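PDB 2CV8: tRNA-splicing endonuclease from Sulfolobus tokodaii, which probably cuts precursor tRNAs at the 5' and 3' splice sites, releasing the intron and leaving 2',3'-cyclic phosphate and 5'-hydroxyl ends. Local coordinates for residues Gly25-Pro30 / Asp96-Gly101; Ser92-Leu97 / Tyr102-Gly107; Val116-Ile119 / Glu124-Pro127; Leu145-Val150 / Leu158-Val163. All coordinates share one frame; numbering follows the deposited sequence.

Contact 1 of 4, residues Gly25-Pro30 / Asp96-Gly101; sequences GYYGKP and DLREKG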
loop_
_atom_site.group_PDB
_atom_site.type_symbol
_atom_site.label_atom_id
_atom_site.label_comp_id
_atom_site.label_asym_id
_atom_site.label_seq_id
_atom_site.Cartn_x
_atom_site.Cartn_y
_atom_site.Cartn_z
ATOM N N GLY B 25 -3.091 5.035 -29.662
ATOM C CA GLY B 25 -3.436 5.270 -28.276
ATOM C C GLY B 25 -2.279 5.727 -27.416
ATOM O O GLY B 25 -2.134 5.291 -26.287
ATOM N N TYR B 26 -1.459 6.623 -27.943
ATOM C CA TYR B 26 -0.314 7.137 -27.202
ATOM C C TYR B 26 0.661 6.047 -26.770
ATOM O O TYR B 26 0.885 5.826 -25.581
ATOM C CB TYR B 26 -0.783 7.923 -25.974
ATOM C CG TYR B 26 -1.704 9.075 -26.314
ATOM C CD1 TYR B 26 -3.082 8.884 -26.427
ATOM C CD2 TYR B 26 -1.194 10.360 -26.534
ATOM C CE1 TYR B 26 -3.935 9.940 -26.745
ATOM C CE2 TYR B 26 -2.039 11.426 -26.856
ATOM C CZ TYR B 26 -3.411 11.208 -26.957
ATOM O OH TYR B 26 -4.258 12.257 -27.249
ATOM N N TYR B 27 1.229 5.358 -27.752
ATOM C CA TYR B 27 2.205 4.320 -27.489
ATOM C C TYR B 27 3.593 4.878 -27.806
ATOM O O TYR B 27 3.746 5.714 -28.702
ATOM C CB TYR B 27 1.956 3.096 -28.375
ATOM C CG TYR B 27 0.713 2.309 -28.037
ATOM C CD1 TYR B 27 -0.531 2.683 -28.534
ATOM C CD2 TYR B 27 0.783 1.184 -27.220
ATOM C CE1 TYR B 27 -1.670 1.951 -28.227
ATOM C CE2 TYR B 27 -0.352 0.450 -26.900
ATOM C CZ TYR B 27 -1.569 0.836 -27.407
ATOM O OH TYR B 27 -2.683 0.100 -27.088
ATOM N N GLY B 28 4.599 4.414 -27.074
ATOM C CA GLY B 28 5.957 4.861 -27.311
ATOM C C GLY B 28 6.215 6.346 -27.144
ATOM O O GLY B 28 5.302 7.141 -26.903
ATOM N N LYS B 29 7.487 6.710 -27.285
ATOM C CA LYS B 29 7.937 8.087 -27.156
ATOM C C LYS B 29 8.867 8.437 -28.312
ATOM O O LYS B 29 9.765 7.674 -28.648
ATOM C CB LYS B 29 8.676 8.248 -25.832
ATOM C CG LYS B 29 9.232 9.638 -25.575
ATOM C CD LYS B 29 9.965 9.690 -24.237
ATOM C CE LYS B 29 10.619 11.045 -24.010
ATOM N NZ LYS B 29 11.666 11.343 -25.027
ATOM N N PRO B 30 8.641 9.583 -28.963
ATOM C CA PRO B 30 9.519 9.958 -30.072
ATOM C C PRO B 30 10.854 10.427 -29.512
ATOM O O PRO B 30 10.921 10.958 -28.399
ATOM C CB PRO B 30 8.751 11.083 -30.757
ATOM C CG PRO B 30 7.331 10.755 -30.457
ATOM C CD PRO B 30 7.406 10.380 -28.997
ATOM N N ASP B 96 -3.505 -5.721 -18.753
ATOM C CA ASP B 96 -4.805 -5.683 -18.100
ATOM C C ASP B 96 -5.398 -4.289 -18.155
ATOM O O ASP B 96 -6.563 -4.110 -18.506
ATOM C CB ASP B 96 -4.662 -6.138 -16.648
ATOM C CG ASP B 96 -6.000 -6.203 -15.901
ATOM O OD1 ASP B 96 -6.302 -5.273 -15.118
ATOM O OD2 ASP B 96 -6.742 -7.192 -16.089
ATOM N N LEU B 97 -4.594 -3.294 -17.814
ATOM C CA LEU B 97 -5.073 -1.933 -17.833
ATOM C C LEU B 97 -5.338 -1.471 -19.249
ATOM O O LEU B 97 -6.337 -0.801 -19.524
ATOM C CB LEU B 97 -4.068 -1.008 -17.157
ATOM C CG LEU B 97 -4.029 -1.122 -15.629
ATOM C CD1 LEU B 97 -3.160 -0.016 -15.051
ATOM C CD2 LEU B 97 -5.442 -1.014 -15.074
ATOM N N ARG B 98 -4.445 -1.836 -20.153
ATOM C CA ARG B 98 -4.601 -1.438 -21.538
ATOM C C ARG B 98 -5.852 -2.112 -22.118
ATOM O O ARG B 98 -6.658 -1.485 -22.806
ATOM C CB ARG B 98 -3.359 -1.848 -22.324
ATOM C CG ARG B 98 -3.087 -0.974 -23.505
ATOM C CD ARG B 98 -2.427 0.329 -23.100
ATOM N NE ARG B 98 -2.691 1.361 -24.098
ATOM C CZ ARG B 98 -1.942 2.440 -24.298
ATOM N NH1 ARG B 98 -0.856 2.656 -23.579
ATOM N NH2 ARG B 98 -2.290 3.314 -25.219
ATOM N N GLU B 99 -6.017 -3.394 -21.806
ATOM C CA GLU B 99 -7.152 -4.167 -22.289
ATOM C C GLU B 99 -8.468 -3.599 -21.779
ATOM O O GLU B 99 -9.511 -3.763 -22.411
ATOM C CB GLU B 99 -7.007 -5.627 -21.860
ATOM C CG GLU B 99 -7.722 -6.603 -22.777
ATOM C CD GLU B 99 -7.144 -6.630 -24.184
ATOM O OE1 GLU B 99 -7.740 -7.284 -25.063
ATOM O OE2 GLU B 99 -6.092 -6.006 -24.414
ATOM N N LYS B 100 -8.411 -2.927 -20.635
ATOM C CA LYS B 100 -9.596 -2.317 -20.040
ATOM C C LYS B 100 -9.878 -0.942 -20.625
ATOM O O LYS B 100 -10.819 -0.265 -20.210
ATOM C CB LYS B 100 -9.447 -2.216 -18.517
ATOM C CG LYS B 100 -9.684 -3.530 -17.817
ATOM C CD LYS B 100 -9.486 -3.450 -16.314
ATOM C CE LYS B 100 -9.604 -4.846 -15.698
ATOM N NZ LYS B 100 -9.281 -4.863 -14.251
ATOM N N GLY B 101 -9.052 -0.519 -21.573
ATOM C CA GLY B 101 -9.282 0.764 -22.208
ATOM C C GLY B 101 -8.543 1.985 -21.703
ATOM O O GLY B 101 -8.729 3.070 -22.248
#
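Arg98 lays its guanidinium flat on the ring of Tyr27, and this stack carries the contact. The two planes are inclined by 24° and their centres lie 3.8 Å apart. Because Arg98 CZ sits over the ring face, 25° off its normal, the pair also qualifies as a cation-pi interaction. The overlap is offset, with Arg98 NH2 above the rim of the ring and not above its middle. Seen from the arginine, Tyr27 CZ is the ring atom that lies over the guanidinium face, 3.5 Å from Arg98 CZ and again displaced toward the rim. The side chains come from opposite directions: the arginine chain leaves roughly trans to the backbone N (chi1 -152°) and then bends at chi2, which brings the flat group over the tyrosine.

Polar evidence is less secure. Arg98 NE lies 3.2 Å from Tyr27 OH, and Gly25 O sits near the guanidinium plane, but the modelled approach of that carbonyl to the arginine is too close for its geometry to be relied on.

Around the stack, Tyr27 also packs on Glu52, Tyr55 and Leu56 of helix 50-58, while Arg98 touches Tyr55 and, in strand 103-106, Val103 and Val104. The C-terminal end of helix 87-99 thereby meets the N-terminal domain.

Contact 2 of 4, residues Ser92-Leu97 / Tyr102-Gly107; sequences SVYEDL and YVVRSG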
loop_
_atom_site.group_PDB
_atom_site.type_symbol
_atom_site.label_atom_id
_atom_site.label_comp_id
_atom_site.label_asym_id
_atom_site.label_seq_id
_atom_site.Cartn_x
_atom_site.Cartn_y
_atom_site.Cartn_z
ATOM N N SER B 92 1.765 -7.789 -17.052
ATOM C CA SER B 92 0.441 -8.201 -16.603
ATOM C C SER B 92 -0.439 -7.001 -16.301
ATOM O O SER B 92 -1.603 -6.972 -16.709
ATOM C CB SER B 92 0.543 -9.103 -15.368
ATOM O OG SER B 92 1.126 -10.352 -15.712
ATOM N N VAL B 93 0.108 -6.008 -15.600
ATOM C CA VAL B 93 -0.678 -4.817 -15.290
ATOM C C VAL B 93 -0.824 -3.954 -16.549
ATOM O O VAL B 93 -1.905 -3.422 -16.821
ATOM C CB VAL B 93 -0.041 -3.942 -14.166
ATOM C CG1 VAL B 93 -0.965 -2.768 -13.835
ATOM C CG2 VAL B 93 0.190 -4.760 -12.912
ATOM N N TYR B 94 0.252 -3.813 -17.319
ATOM C CA TYR B 94 0.170 -3.008 -18.530
ATOM C C TYR B 94 -0.977 -3.495 -19.392
ATOM O O TYR B 94 -1.880 -2.729 -19.748
ATOM C CB TYR B 94 1.442 -3.099 -19.365
ATOM C CG TYR B 94 1.374 -2.210 -20.591
ATOM C CD1 TYR B 94 1.717 -0.869 -20.521
ATOM C CD2 TYR B 94 0.903 -2.701 -21.794
ATOM C CE1 TYR B 94 1.593 -0.037 -21.620
ATOM C CE2 TYR B 94 0.764 -1.878 -22.904
ATOM C CZ TYR B 94 1.108 -0.545 -22.811
ATOM O OH TYR B 94 0.918 0.274 -23.893
ATOM N N GLU B 95 -0.918 -4.781 -19.726
ATOM C CA GLU B 95 -1.914 -5.431 -20.563
ATOM C C GLU B 95 -3.330 -5.314 -20.008
ATOM O O GLU B 95 -4.242 -4.873 -20.708
ATOM C CB GLU B 95 -1.554 -6.901 -20.727
ATOM C CG GLU B 95 -2.499 -7.669 -21.606
ATOM C CD GLU B 95 -2.206 -9.146 -21.575
ATOM O OE1 GLU B 95 -2.330 -9.740 -20.477
ATOM O OE2 GLU B 95 -1.849 -9.706 -22.637
ATOM N N ASP B 96 -3.505 -5.721 -18.753
ATOM C CA ASP B 96 -4.805 -5.683 -18.100
ATOM C C ASP B 96 -5.398 -4.289 -18.155
ATOM O O ASP B 96 -6.563 -4.110 -18.506
ATOM C CB ASP B 96 -4.662 -6.138 -16.648
ATOM C CG ASP B 96 -6.000 -6.203 -15.901
ATOM O OD1 ASP B 96 -6.302 -5.273 -15.118
ATOM O OD2 ASP B 96 -6.742 -7.192 -16.089
ATOM N N LEU B 97 -4.594 -3.294 -17.814
ATOM C CA LEU B 97 -5.073 -1.933 -17.833
ATOM C C LEU B 97 -5.338 -1.471 -19.249
ATOM O O LEU B 97 -6.337 -0.801 -19.524
ATOM C CB LEU B 97 -4.068 -1.008 -17.157
ATOM C CG LEU B 97 -4.029 -1.122 -15.629
ATOM C CD1 LEU B 97 -3.160 -0.016 -15.051
ATOM C CD2 LEU B 97 -5.442 -1.014 -15.074
ATOM N N TYR B 102 -7.726 1.838 -20.667
ATOM C CA TYR B 102 -6.980 2.990 -20.171
ATOM C C TYR B 102 -5.793 3.225 -21.107
ATOM O O TYR B 102 -5.394 2.334 -21.859
ATOM C CB TYR B 102 -6.436 2.745 -18.756
ATOM C CG TYR B 102 -7.463 2.490 -17.674
ATOM C CD1 TYR B 102 -8.077 1.246 -17.542
ATOM C CD2 TYR B 102 -7.792 3.488 -16.749
ATOM C CE1 TYR B 102 -8.987 0.997 -16.512
ATOM C CE2 TYR B 102 -8.701 3.246 -15.717
ATOM C CZ TYR B 102 -9.294 1.998 -15.600
ATOM O OH TYR B 102 -10.183 1.740 -14.569
ATOM N N VAL B 103 -5.255 4.435 -21.075
ATOM C CA VAL B 103 -4.077 4.764 -21.855
ATOM C C VAL B 103 -2.975 4.688 -20.796
ATOM O O VAL B 103 -2.982 5.429 -19.816
ATOM C CB VAL B 103 -4.182 6.182 -22.455
ATOM C CG1 VAL B 103 -2.921 6.547 -23.216
ATOM C CG2 VAL B 103 -5.351 6.224 -23.400
ATOM N N VAL B 104 -2.051 3.760 -20.985
ATOM C CA VAL B 104 -0.968 3.531 -20.042
ATOM C C VAL B 104 0.380 4.076 -20.491
ATOM O O VAL B 104 0.899 3.697 -21.534
ATOM C CB VAL B 104 -0.819 2.021 -19.786
ATOM C CG1 VAL B 104 0.235 1.760 -18.714
ATOM C CG2 VAL B 104 -2.167 1.445 -19.404
ATOM N N ARG B 105 0.952 4.954 -19.681
ATOM C CA ARG B 105 2.246 5.541 -19.983
ATOM C C ARG B 105 3.211 5.196 -18.862
ATOM O O ARG B 105 2.824 4.612 -17.849
ATOM C CB ARG B 105 2.135 7.064 -20.076
ATOM C CG ARG B 105 1.176 7.585 -21.135
ATOM C CD ARG B 105 1.926 8.256 -22.272
ATOM N NE ARG B 105 2.166 7.339 -23.382
ATOM C CZ ARG B 105 3.175 7.449 -24.244
ATOM N NH1 ARG B 105 4.056 8.435 -24.125
ATOM N NH2 ARG B 105 3.296 6.577 -25.237
ATOM N N SER B 106 4.472 5.567 -19.048
ATOM C CA SER B 106 5.491 5.329 -18.040
ATOM C C SER B 106 5.112 6.185 -16.853
ATOM O O SER B 106 4.572 7.272 -17.028
ATOM C CB SER B 106 6.858 5.765 -18.563
ATOM O OG SER B 106 7.877 5.531 -17.608
ATOM N N GLY B 107 5.379 5.701 -15.647
ATOM C CA GLY B 107 5.065 6.487 -14.469
ATOM C C GLY B 107 6.309 6.801 -13.658
ATOM O O GLY B 107 6.212 7.238 -12.510
#
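A helix-to-strand turn of the catalytic domain, from helix 87-99 into edge strand 103-106, is closed by Tyr94 and Leu97 packing against Tyr102 and Val104. Its backbone evidence is one hydrogen bond, Tyr102 N to Leu97 O, 3.2 Å long with an N-H...O angle of 151°. The donor is tilted 24° from the carbonyl plane. Spanning six residues, this is the outer bond of the Schellman motif whose positive-phi residue is Gly101. The same carbonyl oxygen lies at the edge of the Tyr102 ring, near its plane, with CD1 of Tyr102 3.3 Å from Leu97 O.

The apolar evidence centres on Val104, whose side chain is directed at the helix and divides its methyls between two partners. CG1, anti to the valine's backbone N at chi1 -175°, meets Tyr94 CD1 at 3.5 Å, and the two side chains pass each other at a slant. CG2 turns instead to Leu97, where it lies 3.8 Å from CB. A looser touch joins Leu97 CD2 and Tyr102 CD1 at 4.3 Å.

Val103 and Arg105 point away from the helix, as the alternation of a strand requires. Leu97 continues to Val116 and Tyr172 of the sheet and to Met180 of the second subunit. Helix packing on one face of a mixed sheet, with every second strand residue turned inward, is the alpha/beta layering expected of this PDDEXK-clan catalytic domain.

Contact 3 of 4, residues Val116-Ile119 / Glu124-Pro127; sequences VYTI and EHAP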
loop_
_atom_site.group_PDB
_atom_site.type_symbol
_atom_site.label_atom_id
_atom_site.label_comp_id
_atom_site.label_asym_id
_atom_site.label_seq_id
_atom_site.Cartn_x
_atom_site.Cartn_y
_atom_site.Cartn_z
ATOM N N VAL B 116 -1.527 5.923 -15.584
ATOM C CA VAL B 116 -2.743 5.531 -16.273
ATOM C C VAL B 116 -3.712 6.691 -16.478
ATOM O O VAL B 116 -3.979 7.461 -15.554
ATOM C CB VAL B 116 -3.442 4.403 -15.501
ATOM C CG1 VAL B 116 -4.562 3.829 -16.317
ATOM C CG2 VAL B 116 -2.436 3.320 -15.155
ATOM N N TYR B 117 -4.236 6.799 -17.699
ATOM C CA TYR B 117 -5.179 7.859 -18.081
ATOM C C TYR B 117 -6.521 7.361 -18.629
ATOM O O TYR B 117 -6.582 6.365 -19.350
ATOM C CB TYR B 117 -4.596 8.734 -19.195
ATOM C CG TYR B 117 -3.359 9.515 -18.849
ATOM C CD1 TYR B 117 -2.125 8.882 -18.696
ATOM C CD2 TYR B 117 -3.421 10.892 -18.673
ATOM C CE1 TYR B 117 -0.983 9.609 -18.375
ATOM C CE2 TYR B 117 -2.289 11.624 -18.350
ATOM C CZ TYR B 117 -1.074 10.975 -18.200
ATOM O OH TYR B 117 0.035 11.688 -17.836
ATOM N N THR B 118 -7.591 8.100 -18.343
ATOM C CA THR B 118 -8.911 7.782 -18.897
ATOM C C THR B 118 -9.133 8.872 -19.945
ATOM O O THR B 118 -9.171 10.051 -19.610
ATOM C CB THR B 118 -10.054 7.886 -17.854
ATOM O OG1 THR B 118 -10.062 6.720 -17.023
ATOM C CG2 THR B 118 -11.407 8.011 -18.560
ATOM N N ILE B 119 -9.249 8.492 -21.209
ATOM C CA ILE B 119 -9.457 9.479 -22.267
ATOM C C ILE B 119 -10.584 9.080 -23.211
ATOM O O ILE B 119 -11.060 7.944 -23.189
ATOM C CB ILE B 119 -8.162 9.715 -23.118
ATOM C CG1 ILE B 119 -7.515 8.378 -23.475
ATOM C CG2 ILE B 119 -7.160 10.578 -22.352
ATOM C CD1 ILE B 119 -8.347 7.473 -24.370
ATOM N N GLU B 124 -9.858 14.433 -21.501
ATOM C CA GLU B 124 -8.572 14.163 -20.877
ATOM C C GLU B 124 -8.780 14.188 -19.369
ATOM O O GLU B 124 -9.512 15.034 -18.860
ATOM C CB GLU B 124 -7.566 15.248 -21.275
ATOM C CG GLU B 124 -6.127 14.939 -20.914
ATOM C CD GLU B 124 -5.554 13.813 -21.754
ATOM O OE1 GLU B 124 -5.491 13.974 -22.990
ATOM O OE2 GLU B 124 -5.168 12.770 -21.182
ATOM N N HIS B 125 -8.144 13.267 -18.654
ATOM C CA HIS B 125 -8.281 13.207 -17.199
ATOM C C HIS B 125 -6.919 13.189 -16.500
ATOM O O HIS B 125 -5.879 13.036 -17.146
ATOM C CB HIS B 125 -9.079 11.959 -16.788
ATOM C CG HIS B 125 -10.495 11.943 -17.283
ATOM N ND1 HIS B 125 -11.333 10.864 -17.094
ATOM C CD2 HIS B 125 -11.222 12.868 -17.953
ATOM C CE1 HIS B 125 -12.513 11.126 -17.627
ATOM N NE2 HIS B 125 -12.472 12.336 -18.155
ATOM N N ALA B 126 -6.937 13.360 -15.179
ATOM C CA ALA B 126 -5.712 13.343 -14.388
ATOM C C ALA B 126 -5.204 11.904 -14.380
ATOM O O ALA B 126 -5.988 10.961 -14.401
ATOM C CB ALA B 126 -5.982 13.821 -12.970
ATOM N N PRO B 127 -3.877 11.727 -14.331
ATOM C CA PRO B 127 -3.166 10.446 -14.331
ATOM C C PRO B 127 -3.164 9.667 -13.026
ATOM O O PRO B 127 -2.791 10.197 -11.983
ATOM C CB PRO B 127 -1.737 10.837 -14.723
ATOM C CG PRO B 127 -1.831 12.286 -15.157
ATOM C CD PRO B 127 -2.921 12.840 -14.315
HETATM O O HOH W 1 -7.773 9.590 -15.470
#
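Val116 meets Pro127 through its backbone: its carbonyl O receives a CA-H...O contact from Pro127 CA at 3.3 Å, with 138° at the hydrogen. The two segments run almost exactly antiparallel, their end-to-end directions 172° apart, yet no direct hydrogen bond joins them.

Tyr117, a predicted active-site residue, turns its ring back over Pro127, with CG anti to the carbonyl carbon (chi1 -64°). Pro127 CB lies over one face, 3.9 Å from the ring centroid and displaced toward the rim, which makes a CH-pi contact; Pro127 CG lies 3.3 Å from Tyr117 CE2. At another part of the ring, CD2 is 3.6 Å from Glu124 OE2, whose carboxylate stands nearly perpendicular to the ring.

Thr118 links to the second segment through a water, which accepts from Thr118 N at 3.2 Å and donates to Ala126 O. The carbonyl O of Thr118 lies over a face of the imidazole of His125, also a predicted active-site residue. This is not a hydrogen bond, because the angle to His125 ND1 is poor. Thr118 CG2 lies 3.2 Å from His125 ND1.

Ile119 runs alongside Glu124, its CG2 meeting OE2.

The contact is therefore held by ring packing, a CA-H...O contact, van der Waals touches and one water. The segments bring Tyr117 and His125 into the predicted active site, where Lys156 touches Pro127. Tyr117 rests against Pro127, which packs over part of one ring face; the exposed His125 ring is poorly ordered, and no hydrogen bond from segment 116-119 holds it.

Contact 4 of 4, residues Leu145-Val150 / Leu158-Val163; sequences LGFGRV and LILGIV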
loop_
_atom_site.group_PDB
_atom_site.type_symbol
_atom_site.label_atom_id
_atom_site.label_comp_id
_atom_site.label_asym_id
_atom_site.label_seq_id
_atom_site.Cartn_x
_atom_site.Cartn_y
_atom_site.Cartn_z
ATOM N N LEU B 145 6.807 2.876 3.081
ATOM C CA LEU B 145 6.890 4.291 3.418
ATOM C C LEU B 145 7.308 5.062 2.161
ATOM O O LEU B 145 6.888 6.192 1.955
ATOM C CB LEU B 145 7.898 4.511 4.545
ATOM C CG LEU B 145 7.465 4.009 5.930
ATOM C CD1 LEU B 145 8.612 4.124 6.922
ATOM C CD2 LEU B 145 6.283 4.816 6.415
ATOM N N GLY B 146 8.128 4.439 1.318
ATOM C CA GLY B 146 8.561 5.083 0.090
ATOM C C GLY B 146 7.384 5.225 -0.858
ATOM O O GLY B 146 7.340 6.141 -1.681
ATOM N N PHE B 147 6.436 4.295 -0.746
ATOM C CA PHE B 147 5.224 4.303 -1.559
ATOM C C PHE B 147 4.458 5.578 -1.225
ATOM O O PHE B 147 4.348 6.477 -2.057
ATOM C CB PHE B 147 4.339 3.094 -1.221
ATOM C CG PHE B 147 4.744 1.801 -1.901
ATOM C CD1 PHE B 147 4.208 0.587 -1.467
ATOM C CD2 PHE B 147 5.618 1.795 -2.993
ATOM C CE1 PHE B 147 4.530 -0.610 -2.106
ATOM C CE2 PHE B 147 5.949 0.593 -3.647
ATOM C CZ PHE B 147 5.400 -0.610 -3.198
ATOM N N GLY B 148 3.946 5.644 0.005
ATOM C CA GLY B 148 3.185 6.798 0.465
ATOM C C GLY B 148 3.904 8.135 0.390
ATOM O O GLY B 148 3.382 9.159 0.832
ATOM N N ARG B 149 5.104 8.117 -0.179
ATOM C CA ARG B 149 5.944 9.298 -0.343
ATOM C C ARG B 149 5.745 9.805 -1.766
ATOM O O ARG B 149 5.619 11.006 -1.997
ATOM C CB ARG B 149 7.412 8.908 -0.124
ATOM C CG ARG B 149 8.439 10.030 -0.211
ATOM C CD ARG B 149 9.836 9.462 -0.001
ATOM N NE ARG B 149 9.919 8.663 1.224
ATOM C CZ ARG B 149 10.741 7.629 1.394
ATOM N NH1 ARG B 149 11.561 7.255 0.415
ATOM N NH2 ARG B 149 10.737 6.959 2.541
ATOM N N VAL B 150 5.725 8.875 -2.718
ATOM C CA VAL B 150 5.526 9.237 -4.114
ATOM C C VAL B 150 4.072 9.664 -4.270
ATOM O O VAL B 150 3.739 10.481 -5.130
ATOM C CB VAL B 150 5.804 8.043 -5.086
ATOM C CG1 VAL B 150 7.177 7.433 -4.809
ATOM C CG2 VAL B 150 4.708 7.001 -4.970
ATOM N N LEU B 158 -2.251 6.967 -5.960
ATOM C CA LEU B 158 -1.292 5.863 -5.986
ATOM C C LEU B 158 -2.055 4.546 -5.871
ATOM O O LEU B 158 -2.956 4.404 -5.038
ATOM C CB LEU B 158 -0.295 5.996 -4.835
ATOM C CG LEU B 158 0.950 5.105 -4.890
ATOM C CD1 LEU B 158 0.545 3.659 -4.726
ATOM C CD2 LEU B 158 1.689 5.314 -6.208
ATOM N N ILE B 159 -1.674 3.573 -6.692
ATOM C CA ILE B 159 -2.353 2.279 -6.717
ATOM C C ILE B 159 -1.409 1.107 -6.960
ATOM O O ILE B 159 -0.556 1.158 -7.839
ATOM C CB ILE B 159 -3.447 2.279 -7.814
ATOM C CG1 ILE B 159 -4.518 3.308 -7.467
ATOM C CG2 ILE B 159 -4.088 0.911 -7.941
ATOM C CD1 ILE B 159 -5.671 3.325 -8.427
ATOM N N LEU B 160 -1.587 0.055 -6.165
ATOM C CA LEU B 160 -0.785 -1.161 -6.245
ATOM C C LEU B 160 -1.450 -2.178 -7.156
ATOM O O LEU B 160 -2.609 -2.527 -6.959
ATOM C CB LEU B 160 -0.624 -1.765 -4.845
ATOM C CG LEU B 160 0.718 -1.577 -4.142
ATOM C CD1 LEU B 160 1.731 -2.486 -4.808
ATOM C CD2 LEU B 160 1.171 -0.129 -4.212
ATOM N N GLY B 161 -0.726 -2.650 -8.161
ATOM C CA GLY B 161 -1.294 -3.640 -9.055
ATOM C C GLY B 161 -0.715 -4.995 -8.709
ATOM O O GLY B 161 0.345 -5.369 -9.216
ATOM N N ILE B 162 -1.408 -5.737 -7.850
ATOM C CA ILE B 162 -0.932 -7.049 -7.429
ATOM C C ILE B 162 -1.367 -8.168 -8.370
ATOM O O ILE B 162 -2.552 -8.482 -8.488
ATOM C CB ILE B 162 -1.381 -7.327 -5.996
ATOM C CG1 ILE B 162 -0.767 -6.263 -5.078
ATOM C CG2 ILE B 162 -0.958 -8.717 -5.577
ATOM C CD1 ILE B 162 -1.031 -6.462 -3.604
ATOM N N VAL B 163 -0.372 -8.769 -9.022
ATOM C CA VAL B 163 -0.574 -9.813 -10.010
ATOM C C VAL B 163 -0.265 -11.225 -9.549
ATOM O O VAL B 163 0.727 -11.465 -8.865
ATOM C CB VAL B 163 0.303 -9.532 -11.262
ATOM C CG1 VAL B 163 0.068 -10.585 -12.333
ATOM C CG2 VAL B 163 -0.001 -8.150 -11.807
#
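Phe147 and Leu160 meet where helix 141-151 leans on strand 157-163. Leu160 CD2 comes over one face of the Phe147 ring, 4.0 Å above its plane and offset toward the rim, and the closest ring atom is CE1, also 4.0 Å away. The two side chains cross at about a right angle, and CD2 is the leucine branch that lies over the aromatic face. Phe147 leaves the helix toward the strand, with its CG anti to the carbonyl carbon (chi1 -82°).

Leu158, two residues before Leu160 on the strand, makes the second touch. Its CD2 reaches Val150 CG2 at 3.7 Å, one turn further along the helix than Phe147. These two side chains, unlike the first pair, meet at a slant.

Both leucines continue into the sheet. Leu158 packs on Leu129, Ile131 and Phe175, and Leu160 on Leu133, Ile173 and Phe175; Phe147 adds a touch on Ile131. The intervening Ile159 packs on Leu178 of the second subunit.

Only carbon atoms meet across the two segments. With 167 Å² buried in total, the attachment between them is modest hydrophobic packing, with no hydrogen bond.

In the fold
Followed from the N terminus, contact 1 closes the longest loop, bringing 25-30 of the N-terminal domain to the end of helix 87-99. Contact 2 crosses it, sharing Asp96 and Leu97, and closes the short turn into strand 103-106; Arg105 of that strand reaches back to the backbone O of Gly28. Contacts 3 and 4 follow in series, and none of the four is nested. Contact 3 closes the excursion between strands 114-117 and 128-134, and a probable backbone hydrogen bond from Tyr117 N to Val103 O joins it to contact 2. Contact 4 closes the short connection from helix 141-151 to strand 157-163 of the same sheet, where Val163 touches Ser92 and Val93 of contact 2.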